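Activated BY transcription factor SSRB (Salmonella enterica, PDB 2WNW) is a family 30 glycosyl hydrolase by family and fold, built from a TIM barrel and a beta sandwich. Local coordinates at residues A[44-49]-A[287-292]; A[240-245]-A[314-319]; A[409-412]-A[416-419]. All coordinates share one frame; numbering follows the deposited sequence.

Contacts 1 and 2 lie in the TIM barrel, with centres 13 Å apart. Contact 1 joins charges at the N-terminal ends of the barrel strands. Contact 2 joins a loop that follows strand 234-239 to helix 305-322. The two meet where Phe292 CE1 packs 3.7 Å from Asp316 OD1. Contact 3 belongs to the beta sandwich; its centre is 21 Å from that of contact 2 and 27 Å from that of contact 1. Helix 305-322 packs against the sandwich: Ile318 CD1 of contact 2 lies 3.6 Å from Tyr410 CB of contact 3. Contacts 1 and 3 do not touch; their nearest atoms are about 12 Å apart.

Contact 1: residues A[44-49]-A[287-292]; sequences QIDGFG and DKKLLF
Asp46 and Lys289 meet across backbones that stay well apart, the closest CA atoms being those of Asp46 and Leu291 at 8.8 Å. No backbone hydrogen bond joins the two segments. Backbone hydrogen bonds join Asp46 to Ser326 and Gly47 to Phe328, so the chain that enters strand 327-330 runs between them.

The contact is a single salt bridge. Lys289 NZ lies 3.0 Å from Asp46 OD2. A weak hydrogen bond reaches the other oxygen, with Lys289 NZ 3.4 Å from Asp46 OD1. The ammonium therefore spans both oxygens but favours one. It meets OD2 on the syn side, 28° out of the carboxylate plane. The lysine chain is extended beyond CG, which carries NZ across the gap. The two side chains cross at about a right angle. The methylene CD of Lys289 also lies 3.4 Å from Asp46 OD2. The CB of Asp46 points toward segment 287-292, and CG sits beside the backbone N (chi1 -58°), which brings the carboxylate to Lys289 NZ.

Neither charge has a single partner. Lys289 NZ is also paired with Glu234, its strongest partner, and Asp46 OD2 with Lys138. Shared charges of this kind would probably favour the charged forms of Asp46 and Lys289.

Lys138, Glu234 and Lys289 each stand at the first residue of a barrel strand. The four residues stand at the starts of alternate strands, Asp46 just ahead of strand 48-51. They form a charge network at the N-terminal end of the parallel strands of a TIM barrel.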
ATOM      1  N   GLN A  44       4.709 -15.888  -4.353  1.00 18.39           N
ATOM      2  CA  GLN A  44       4.576 -17.169  -3.665  1.00 18.04           C
ATOM      3  C   GLN A  44       5.208 -17.069  -2.280  1.00 19.00           C
ATOM      4  O   GLN A  44       6.241 -16.420  -2.106  1.00 20.02           O
ATOM      5  CB  GLN A  44       5.269 -18.277  -4.464  1.00 19.26           C
ATOM      6  CG  GLN A  44       4.942 -19.679  -3.984  1.00 20.19           C
ATOM      7  CD  GLN A  44       5.402 -20.753  -4.958  1.00 24.11           C
ATOM      8  OE1 GLN A  44       4.713 -21.752  -5.165  1.00 26.85           O
ATOM      9  NE2 GLN A  44       6.570 -20.554  -5.556  1.00 22.45           N
ATOM     10  N   ILE A  45       4.590 -17.709  -1.295  1.00 18.90           N
ATOM     11  CA  ILE A  45       5.115 -17.673   0.062  1.00 19.68           C
ATOM     12  C   ILE A  45       5.610 -19.057   0.478  1.00 20.62           C
ATOM     13  O   ILE A  45       5.071 -20.076   0.043  1.00 19.59           O
ATOM     14  CB  ILE A  45       4.044 -17.132   1.049  1.00 21.09           C
ATOM     15  CG1 ILE A  45       2.877 -18.109   1.182  1.00 21.25           C
ATOM     16  CG2 ILE A  45       3.509 -15.788   0.535  1.00 18.82           C
ATOM     17  CD1 ILE A  45       3.031 -19.081   2.332  1.00 21.83           C
ATOM     18  N   ASP A  46       6.643 -19.085   1.316  1.00 17.46           N
ATOM     19  CA  ASP A  46       7.234 -20.341   1.757  1.00 18.26           C
ATOM     20  C   ASP A  46       6.700 -20.917   3.066  1.00 16.53           C
ATOM     21  O   ASP A  46       6.947 -22.088   3.367  1.00 17.27           O
ATOM     22  CB  ASP A  46       8.758 -20.191   1.851  1.00 19.20           C
ATOM     23  CG  ASP A  46       9.384 -19.787   0.525  1.00 20.54           C
ATOM     24  OD1 ASP A  46       8.790 -20.106  -0.523  1.00 21.11           O
ATOM     25  OD2 ASP A  46      10.470 -19.166   0.526  1.00 19.44           O
ATOM     26  N   GLY A  47       5.986 -20.113   3.848  1.00 15.00           N
ATOM     27  CA  GLY A  47       5.444 -20.615   5.099  1.00 15.45           C
ATOM     28  C   GLY A  47       5.472 -19.659   6.282  1.00 16.26           C
ATOM     29  O   GLY A  47       5.693 -18.454   6.124  1.00 16.22           O
ATOM     30  N   PHE A  48       5.241 -20.212   7.472  1.00 16.40           N
ATOM     31  CA  PHE A  48       5.216 -19.452   8.724  1.00 16.47           C
ATOM     32  C   PHE A  48       5.893 -20.258   9.826  1.00 16.68           C
ATOM     33  O   PHE A  48       5.852 -21.490   9.820  1.00 17.10           O
ATOM     34  CB  PHE A  48       3.771 -19.168   9.167  1.00 16.07           C
ATOM     35  CG  PHE A  48       2.964 -18.394   8.171  1.00 17.37           C
ATOM     36  CD1 PHE A  48       2.474 -19.007   7.023  1.00 18.24           C
ATOM     37  CD2 PHE A  48       2.714 -17.041   8.369  1.00 17.55           C
ATOM     38  CE1 PHE A  48       1.747 -18.279   6.083  1.00 17.51           C
ATOM     39  CE2 PHE A  48       1.991 -16.307   7.438  1.00 18.24           C
ATOM     40  CZ  PHE A  48       1.506 -16.927   6.292  1.00 19.52           C
ATOM     41  N   GLY A  49       6.502 -19.564  10.781  1.00 15.90           N
ATOM     42  CA  GLY A  49       7.152 -20.257  11.877  1.00 14.05           C
ATOM     43  C   GLY A  49       7.754 -19.331  12.912  1.00 15.16           C
ATOM     44  O   GLY A  49       7.476 -18.130  12.926  1.00 15.07           O
ATOM     45  N   ASP A 287      12.169 -12.207  -9.127  1.00 25.13           N
ATOM     46  CA  ASP A 287      12.651 -13.571  -8.938  1.00 26.71           C
ATOM     47  C   ASP A 287      13.388 -13.808  -7.623  1.00 26.25           C
ATOM     48  O   ASP A 287      13.823 -14.928  -7.351  1.00 27.54           O
ATOM     49  CB  ASP A 287      13.545 -13.991 -10.111  1.00 29.83           C
ATOM     50  CG  ASP A 287      12.833 -13.893 -11.453  1.00 34.15           C
ATOM     51  OD1 ASP A 287      11.650 -14.286 -11.535  1.00 35.67           O
ATOM     52  OD2 ASP A 287      13.462 -13.428 -12.428  1.00 37.03           O
ATOM     53  N   LYS A 288      13.531 -12.765  -6.809  1.00 23.87           N
ATOM     54  CA  LYS A 288      14.205 -12.905  -5.520  1.00 21.84           C
ATOM     55  C   LYS A 288      13.168 -12.985  -4.409  1.00 22.30           C
ATOM     56  O   LYS A 288      12.020 -12.588  -4.597  1.00 22.53           O
ATOM     57  CB  LYS A 288      15.146 -11.725  -5.274  1.00 21.18           C
ATOM     58  CG  LYS A 288      16.305 -11.661  -6.258  1.00 23.52           C
ATOM     59  CD  LYS A 288      17.095 -12.962  -6.257  1.00 24.42           C
ATOM     60  CE  LYS A 288      18.239 -12.926  -7.257  1.00 25.05           C
ATOM     61  NZ  LYS A 288      18.915 -14.251  -7.343  1.00 26.76           N
ATOM     62  N   LYS A 289      13.568 -13.509  -3.254  1.00 19.40           N
ATOM     63  CA  LYS A 289      12.644 -13.639  -2.134  1.00 18.92           C
ATOM     64  C   LYS A 289      12.865 -12.559  -1.086  1.00 18.60           C
ATOM     65  O   LYS A 289      14.001 -12.200  -0.784  1.00 18.89           O
ATOM     66  CB  LYS A 289      12.784 -15.025  -1.500  1.00 19.17           C
ATOM     67  CG  LYS A 289      12.386 -16.155  -2.439  1.00 21.41           C
ATOM     68  CD  LYS A 289      12.391 -17.507  -1.747  1.00 19.74           C
ATOM     69  CE  LYS A 289      11.909 -18.605  -2.685  1.00 20.05           C
ATOM     70  NZ  LYS A 289      11.851 -19.932  -1.996  1.00 19.21           N
ATOM     71  N   LEU A 290      11.764 -12.039  -0.550  1.00 16.88           N
ATOM     72  CA  LEU A 290      11.804 -11.001   0.476  1.00 16.78           C
ATOM     73  C   LEU A 290      11.172 -11.616   1.718  1.00 15.38           C
ATOM     74  O   LEU A 290       9.965 -11.548   1.925  1.00 14.39           O
ATOM     75  CB  LEU A 290      11.018  -9.775   0.011  1.00 18.32           C
ATOM     76  CG  LEU A 290      11.505  -9.199  -1.325  1.00 20.42           C
ATOM     77  CD1 LEU A 290      10.596  -8.052  -1.755  1.00 20.45           C
ATOM     78  CD2 LEU A 290      12.947  -8.719  -1.192  1.00 22.05           C
ATOM     79  N   LEU A 291      12.020 -12.216   2.539  1.00 15.82           N
ATOM     80  CA  LEU A 291      11.596 -12.925   3.737  1.00 15.46           C
ATOM     81  C   LEU A 291      11.600 -12.143   5.047  1.00 14.44           C
ATOM     82  O   LEU A 291      12.588 -11.488   5.382  1.00 15.17           O
ATOM     83  CB  LEU A 291      12.488 -14.161   3.894  1.00 14.80           C
ATOM     84  CG  LEU A 291      12.398 -15.027   5.149  1.00 14.87           C
ATOM     85  CD1 LEU A 291      11.073 -15.773   5.166  1.00 13.78           C
ATOM     86  CD2 LEU A 291      13.567 -16.005   5.165  1.00 14.02           C
ATOM     87  N   PHE A 292      10.495 -12.215   5.787  1.00 14.79           N
ATOM     88  CA  PHE A 292      10.440 -11.567   7.095  1.00 14.18           C
ATOM     89  C   PHE A 292      11.080 -12.616   7.999  1.00 14.63           C
ATOM     90  O   PHE A 292      10.506 -13.687   8.219  1.00 15.63           O
ATOM     91  CB  PHE A 292       9.004 -11.312   7.553  1.00 14.41           C
ATOM     92  CG  PHE A 292       8.918 -10.812   8.965  1.00 14.25           C
ATOM     93  CD1 PHE A 292       9.271  -9.502   9.274  1.00 13.80           C
ATOM     94  CD2 PHE A 292       8.561 -11.671  10.000  1.00 14.79           C
ATOM     95  CE1 PHE A 292       9.275  -9.056  10.603  1.00 15.06           C
ATOM     96  CE2 PHE A 292       8.562 -11.233  11.329  1.00 16.25           C
ATOM     97  CZ  PHE A 292       8.924  -9.918  11.624  1.00 14.46           C
TER

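Contact 2: residues A[240-245]-A[314-319]; sequences HDKDGL and LHDMIG
Lys242 and Asp316 form a buried salt bridge, the one direct contact between segments 240-245 and 314-319. Lys242 NZ donates to Asp316 OD2 at 2.7 Å. It reaches that oxygen on the syn side, 27° out of the carboxylate plane. Asp316 OD1 stays farther from Lys242 NZ, at 3.6 Å, so one oxygen takes the bond. Lys242 CE also comes 3.6 Å from Asp316 OD2. The two side chains come from opposite directions, and the ammonium meets one carboxylate oxygen. They span backbones whose nearest CA atoms, those of Lys242 and Asp316, are 11.0 Å apart.

Hydrogen bonding adds a second acceptor for the ammonium. Lys242 NZ also donates to the backbone O of Asp273. A buried charge is thus met by a carboxylate and a carbonyl, which would favour the ionised pair.

Phe267, Phe275 and Ile278 pack on the lysine chain. A bend at chi3 (-83°) shifts CE and NZ toward the level of Asp316 OD2. Trp269 touches the Asp316 side chain.

Lys242 sits in a short 3-10 turn after strand 234-239, ahead of helix 245-252. Asp316 projects from helix 305-322, which follows strand 289-294. The bridge thus ties a beta-alpha loop to a helix of the outer layer, within the beta/alpha barrel of the TIM fold.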
ATOM      1  N   HIS A 240      18.004  -7.358   8.390  1.00 15.68           N
ATOM      2  CA  HIS A 240      17.914  -6.212   9.282  1.00 15.60           C
ATOM      3  C   HIS A 240      16.577  -5.505   9.038  1.00 16.50           C
ATOM      4  O   HIS A 240      15.726  -6.014   8.302  1.00 14.85           O
ATOM      5  CB  HIS A 240      19.109  -5.283   9.029  1.00 14.72           C
ATOM      6  CG  HIS A 240      19.335  -4.264  10.104  1.00 14.62           C
ATOM      7  ND1 HIS A 240      19.221  -4.555  11.448  1.00 16.09           N
ATOM      8  CD2 HIS A 240      19.715  -2.966  10.036  1.00 15.40           C
ATOM      9  CE1 HIS A 240      19.522  -3.485  12.159  1.00 15.19           C
ATOM     10  NE2 HIS A 240      19.826  -2.505  11.326  1.00 16.04           N
ATOM     11  N   ASP A 241      16.388  -4.337   9.638  1.00 15.16           N
ATOM     12  CA  ASP A 241      15.118  -3.621   9.507  1.00 16.06           C
ATOM     13  C   ASP A 241      14.740  -3.138   8.106  1.00 15.95           C
ATOM     14  O   ASP A 241      15.590  -2.937   7.250  1.00 15.39           O
ATOM     15  CB  ASP A 241      15.097  -2.472  10.509  1.00 16.02           C
ATOM     16  CG  ASP A 241      15.475  -2.933  11.901  1.00 18.16           C
ATOM     17  OD1 ASP A 241      14.895  -3.939  12.363  1.00 17.63           O
ATOM     18  OD2 ASP A 241      16.350  -2.303  12.531  1.00 19.20           O
ATOM     19  N   LYS A 242      13.442  -2.939   7.893  1.00 15.52           N
ATOM     20  CA  LYS A 242      12.931  -2.537   6.588  1.00 14.91           C
ATOM     21  C   LYS A 242      13.298  -1.151   6.055  1.00 14.97           C
ATOM     22  O   LYS A 242      13.189  -0.907   4.853  1.00 15.79           O
ATOM     23  CB  LYS A 242      11.408  -2.728   6.571  1.00 15.02           C
ATOM     24  CG  LYS A 242      11.002  -4.199   6.621  1.00 13.21           C
ATOM     25  CD  LYS A 242       9.486  -4.383   6.585  1.00 14.30           C
ATOM     26  CE  LYS A 242       8.874  -4.223   7.967  1.00 12.85           C
ATOM     27  NZ  LYS A 242       7.383  -4.278   7.904  1.00 11.49           N
ATOM     28  N   ASP A 243      13.746  -0.250   6.924  1.00 14.90           N
ATOM     29  CA  ASP A 243      14.103   1.098   6.481  1.00 14.49           C
ATOM     30  C   ASP A 243      15.320   1.169   5.546  1.00 15.60           C
ATOM     31  O   ASP A 243      15.447   2.113   4.765  1.00 16.34           O
ATOM     32  CB  ASP A 243      14.329   1.997   7.698  1.00 15.20           C
ATOM     33  CG  ASP A 243      15.510   1.553   8.532  1.00 16.11           C
ATOM     34  OD1 ASP A 243      16.626   2.073   8.314  1.00 18.06           O
ATOM     35  OD2 ASP A 243      15.321   0.673   9.398  1.00 16.76           O
ATOM     36  N   GLY A 244      16.204   0.176   5.611  1.00 16.40           N
ATOM     37  CA  GLY A 244      17.385   0.194   4.757  1.00 16.82           C
ATOM     38  C   GLY A 244      17.373  -0.854   3.660  1.00 17.23           C
ATOM     39  O   GLY A 244      18.388  -1.109   3.004  1.00 16.63           O
ATOM     40  N   LEU A 245      16.207  -1.449   3.450  1.00 16.61           N
ATOM     41  CA  LEU A 245      16.018  -2.506   2.462  1.00 17.48           C
ATOM     42  C   LEU A 245      16.427  -2.173   1.019  1.00 17.77           C
ATOM     43  O   LEU A 245      17.249  -2.874   0.418  1.00 15.07           O
ATOM     44  CB  LEU A 245      14.553  -2.944   2.499  1.00 20.37           C
ATOM     45  CG  LEU A 245      14.156  -4.354   2.074  1.00 23.52           C
ATOM     46  CD1 LEU A 245      15.043  -5.383   2.753  1.00 21.39           C
ATOM     47  CD2 LEU A 245      12.690  -4.575   2.446  1.00 24.22           C
ATOM     48  N   LEU A 314      -0.238  -8.573  13.767  1.00 13.55           N
ATOM     49  CA  LEU A 314      -1.172  -8.577  12.643  1.00 13.84           C
ATOM     50  C   LEU A 314      -0.904  -7.471  11.630  1.00 13.41           C
ATOM     51  O   LEU A 314      -0.917  -7.713  10.425  1.00 13.63           O
ATOM     52  CB  LEU A 314      -2.615  -8.476  13.149  1.00 13.93           C
ATOM     53  CG  LEU A 314      -3.159  -9.728  13.843  1.00 17.59           C
ATOM     54  CD1 LEU A 314      -4.511  -9.414  14.471  1.00 17.00           C
ATOM     55  CD2 LEU A 314      -3.284 -10.869  12.832  1.00 17.47           C
ATOM     56  N   HIS A 315      -0.656  -6.261  12.121  1.00 12.90           N
ATOM     57  CA  HIS A 315      -0.399  -5.124  11.245  1.00 13.90           C
ATOM     58  C   HIS A 315       0.832  -5.337  10.370  1.00 12.75           C
ATOM     59  O   HIS A 315       0.795  -5.076   9.167  1.00 12.02           O
ATOM     60  CB  HIS A 315      -0.225  -3.847  12.076  1.00 14.09           C
ATOM     61  CG  HIS A 315       0.069  -2.627  11.259  1.00 14.04           C
ATOM     62  ND1 HIS A 315      -0.878  -2.013  10.467  1.00 14.55           N
ATOM     63  CD2 HIS A 315       1.210  -1.913  11.101  1.00 14.58           C
ATOM     64  CE1 HIS A 315      -0.333  -0.977   9.854  1.00 17.74           C
ATOM     65  NE2 HIS A 315       0.933  -0.893  10.222  1.00 15.82           N
ATOM     66  N   ASP A 316       1.924  -5.815  10.958  1.00 12.44           N
ATOM     67  CA  ASP A 316       3.128  -6.022  10.167  1.00 13.55           C
ATOM     68  C   ASP A 316       2.989  -7.189   9.198  1.00 14.51           C
ATOM     69  O   ASP A 316       3.418  -7.101   8.047  1.00 14.70           O
ATOM     70  CB  ASP A 316       4.346  -6.234  11.072  1.00 13.74           C
ATOM     71  CG  ASP A 316       5.650  -6.003  10.334  1.00 15.17           C
ATOM     72  OD1 ASP A 316       6.313  -6.988   9.940  1.00 16.36           O
ATOM     73  OD2 ASP A 316       5.995  -4.824  10.126  1.00 15.38           O
ATOM     74  N   MET A 317       2.383  -8.282   9.653  1.00 13.68           N
ATOM     75  CA  MET A 317       2.202  -9.444   8.788  1.00 14.99           C
ATOM     76  C   MET A 317       1.344  -9.127   7.566  1.00 14.98           C
ATOM     77  O   MET A 317       1.708  -9.462   6.437  1.00 15.14           O
ATOM     78  CB  MET A 317       1.572 -10.593   9.576  1.00 16.30           C
ATOM     79  CG  MET A 317       2.486 -11.151  10.656  1.00 17.17           C
ATOM     80  SD  MET A 317       1.674 -12.395  11.675  1.00 17.48           S
ATOM     81  CE  MET A 317       1.834 -13.854  10.637  1.00 17.94           C
ATOM     82  N   ILE A 318       0.206  -8.479   7.787  1.00 14.12           N
ATOM     83  CA  ILE A 318      -0.681  -8.133   6.683  1.00 13.43           C
ATOM     84  C   ILE A 318       0.026  -7.213   5.692  1.00 14.35           C
ATOM     85  O   ILE A 318       0.005  -7.456   4.487  1.00 13.98           O
ATOM     86  CB  ILE A 318      -1.977  -7.464   7.201  1.00 13.70           C
ATOM     87  CG1 ILE A 318      -2.797  -8.494   7.990  1.00 13.99           C
ATOM     88  CG2 ILE A 318      -2.788  -6.908   6.034  1.00 14.20           C
ATOM     89  CD1 ILE A 318      -3.995  -7.915   8.723  1.00 15.03           C
ATOM     90  N   GLY A 319       0.667  -6.167   6.203  1.00 13.89           N
ATOM     91  CA  GLY A 319       1.373  -5.245   5.332  1.00 14.79           C
ATOM     92  C   GLY A 319       2.490  -5.903   4.536  1.00 15.47           C
ATOM     93  O   GLY A 319       2.649  -5.644   3.340  1.00 16.04           O
TER

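Contact 3: residues A[409-412]-A[416-419]; sequences VYNR and ERRC
The amide of Asn411 has the CB and CG of Arg417 on one side of its plane, while the guanidinium group is carried away from it. Arg417 CB lies obliquely beyond the O/N edge, 3.7 Å from Asn411 ND2. Arg417 CG, on the same side, lies farther out past that edge, between the two polar atoms, 3.4 Å from Asn411 OD1 and 3.6 Å from Asn411 ND2. The guanidinium plane is turned 85° from the amide plane. On the Tyr410 ring, the backbone N of Arg412 lies over the centre of one face, 4.1 Å above it.

No hydrogen bond crosses between the segments. Asn411 CG is anti to the backbone N (chi1 173°), and this sends the amide toward segment 416-419. In Arg417 the bends at chi2 and chi3 turn the guanidinium off from Asn411.

The polar ends are held elsewhere. Asn411 OD1 accepts from Asp413 N, an Asx turn, and ND2 donates to the O atoms of Gln415 and Pro433. Arg417 NH1 binds Tyr389 OH and pairs with Asp390, while NH2 pairs with Asp413.

Strands 405-411 and 417-423 do not pair with each other. They face across the beta sandwich and are joined by a tight connection, a beta arch. The chemistry implies a division of labour: Asn411 and Arg417 touch by van der Waals contact, while their polar groups bind the connection (Asp413, Gln415) and the neighbouring residues Tyr389, Asp390 and Pro433.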
ATOM      1  N   VAL A 409      -8.648 -10.724   7.680  1.00 14.24           N
ATOM      2  CA  VAL A 409      -9.138  -9.360   7.846  1.00 15.00           C
ATOM      3  C   VAL A 409      -8.963  -8.963   9.305  1.00 15.44           C
ATOM      4  O   VAL A 409      -9.334  -9.712  10.210  1.00 15.82           O
ATOM      5  CB  VAL A 409     -10.640  -9.229   7.476  1.00 15.54           C
ATOM      6  CG1 VAL A 409     -11.090  -7.775   7.642  1.00 16.01           C
ATOM      7  CG2 VAL A 409     -10.872  -9.690   6.040  1.00 16.22           C
ATOM      8  N   TYR A 410      -8.396  -7.780   9.520  1.00 15.28           N
ATOM      9  CA  TYR A 410      -8.145  -7.258  10.858  1.00 14.71           C
ATOM     10  C   TYR A 410      -8.673  -5.827  10.955  1.00 14.66           C
ATOM     11  O   TYR A 410      -8.304  -4.962  10.155  1.00 14.98           O
ATOM     12  CB  TYR A 410      -6.636  -7.291  11.143  1.00 14.91           C
ATOM     13  CG  TYR A 410      -6.179  -6.390  12.272  1.00 15.02           C
ATOM     14  CD1 TYR A 410      -5.151  -5.465  12.071  1.00 16.02           C
ATOM     15  CD2 TYR A 410      -6.775  -6.451  13.531  1.00 14.42           C
ATOM     16  CE1 TYR A 410      -4.732  -4.621  13.096  1.00 16.18           C
ATOM     17  CE2 TYR A 410      -6.363  -5.611  14.565  1.00 15.10           C
ATOM     18  CZ  TYR A 410      -5.343  -4.700  14.338  1.00 16.44           C
ATOM     19  OH  TYR A 410      -4.941  -3.863  15.351  1.00 18.25           O
ATOM     20  N   ASN A 411      -9.542  -5.589  11.930  1.00 14.54           N
ATOM     21  CA  ASN A 411     -10.125  -4.266  12.135  1.00 15.69           C
ATOM     22  C   ASN A 411      -9.347  -3.489  13.196  1.00 15.64           C
ATOM     23  O   ASN A 411      -9.500  -3.745  14.392  1.00 14.32           O
ATOM     24  CB  ASN A 411     -11.594  -4.404  12.563  1.00 15.68           C
ATOM     25  CG  ASN A 411     -12.209  -3.075  12.954  1.00 16.21           C
ATOM     26  OD1 ASN A 411     -11.761  -2.024  12.499  1.00 15.35           O
ATOM     27  ND2 ASN A 411     -13.248  -3.114  13.794  1.00 15.72           N
ATOM     28  N   ARG A 412      -8.521  -2.533  12.768  1.00 16.10           N
ATOM     29  CA  ARG A 412      -7.738  -1.756  13.726  1.00 17.38           C
ATOM     30  C   ARG A 412      -8.509  -0.567  14.292  1.00 17.62           C
ATOM     31  O   ARG A 412      -8.016   0.128  15.180  1.00 18.78           O
ATOM     32  CB  ARG A 412      -6.421  -1.266  13.097  1.00 19.38           C
ATOM     33  CG  ARG A 412      -6.571  -0.163  12.065  1.00 19.92           C
ATOM     34  CD  ARG A 412      -5.215   0.315  11.554  1.00 23.46           C
ATOM     35  NE  ARG A 412      -4.391   0.895  12.615  1.00 22.43           N
ATOM     36  CZ  ARG A 412      -3.153   1.350  12.433  1.00 24.48           C
ATOM     37  NH1 ARG A 412      -2.594   1.294  11.231  1.00 23.28           N
ATOM     38  NH2 ARG A 412      -2.471   1.855  13.450  1.00 24.00           N
ATOM     39  N   GLU A 416     -16.770  -1.102  16.063  1.00 24.37           N
ATOM     40  CA  GLU A 416     -17.154  -2.295  15.332  1.00 23.99           C
ATOM     41  C   GLU A 416     -17.241  -1.840  13.876  1.00 22.78           C
ATOM     42  O   GLU A 416     -17.714  -0.738  13.602  1.00 22.49           O
ATOM     43  CB  GLU A 416     -18.520  -2.772  15.819  1.00 26.73           C
ATOM     44  CG  GLU A 416     -19.069  -3.969  15.085  1.00 31.30           C
ATOM     45  CD  GLU A 416     -20.495  -4.282  15.507  1.00 32.60           C
ATOM     46  OE1 GLU A 416     -21.391  -3.458  15.232  1.00 35.65           O
ATOM     47  OE2 GLU A 416     -20.716  -5.343  16.119  1.00 34.76           O
ATOM     48  N   ARG A 417     -16.773  -2.666  12.946  1.00 20.91           N
ATOM     49  CA  ARG A 417     -16.819  -2.300  11.532  1.00 22.06           C
ATOM     50  C   ARG A 417     -17.403  -3.411  10.671  1.00 23.18           C
ATOM     51  O   ARG A 417     -17.346  -4.586  11.034  1.00 23.25           O
ATOM     52  CB  ARG A 417     -15.418  -1.940  11.024  1.00 22.26           C
ATOM     53  CG  ARG A 417     -14.817  -0.683  11.660  1.00 20.93           C
ATOM     54  CD  ARG A 417     -15.666   0.551  11.375  1.00 21.55           C
ATOM     55  NE  ARG A 417     -15.831   0.777   9.940  1.00 21.78           N
ATOM     56  CZ  ARG A 417     -14.934   1.375   9.162  1.00 23.56           C
ATOM     57  NH1 ARG A 417     -15.178   1.524   7.867  1.00 21.92           N
ATOM     58  NH2 ARG A 417     -13.803   1.843   9.678  1.00 20.49           N
ATOM     59  N   ARG A 418     -17.968  -3.027   9.532  1.00 23.22           N
ATOM     60  CA  ARG A 418     -18.569  -3.984   8.612  1.00 25.10           C
ATOM     61  C   ARG A 418     -17.889  -3.967   7.259  1.00 25.15           C
ATOM     62  O   ARG A 418     -17.314  -2.961   6.846  1.00 24.08           O
ATOM     63  CB  ARG A 418     -20.045  -3.664   8.391  1.00 27.60           C
ATOM     64  CG  ARG A 418     -20.935  -3.849   9.593  1.00 35.00           C
ATOM     65  CD  ARG A 418     -22.332  -3.399   9.230  1.00 39.83           C
ATOM     66  NE  ARG A 418     -22.336  -1.987   8.860  1.00 45.19           N
ATOM     67  CZ  ARG A 418     -22.986  -1.482   7.815  1.00 46.81           C
ATOM     68  NH1 ARG A 418     -23.692  -2.275   7.019  1.00 48.10           N
ATOM     69  NH2 ARG A 418     -22.926  -0.179   7.567  1.00 46.93           N
ATOM     70  N   CYS A 419     -17.974  -5.091   6.563  1.00 24.27           N
ATOM     71  CA  CYS A 419     -17.403  -5.198   5.234  1.00 24.18           C
ATOM     72  C   CYS A 419     -18.085  -6.342   4.515  1.00 23.68           C
ATOM     73  O   CYS A 419     -18.682  -7.219   5.142  1.00 24.71           O
ATOM     74  CB  CYS A 419     -15.895  -5.449   5.302  1.00 23.46           C
ATOM     75  SG  CYS A 419     -15.399  -7.048   5.970  1.00 28.21           S
TER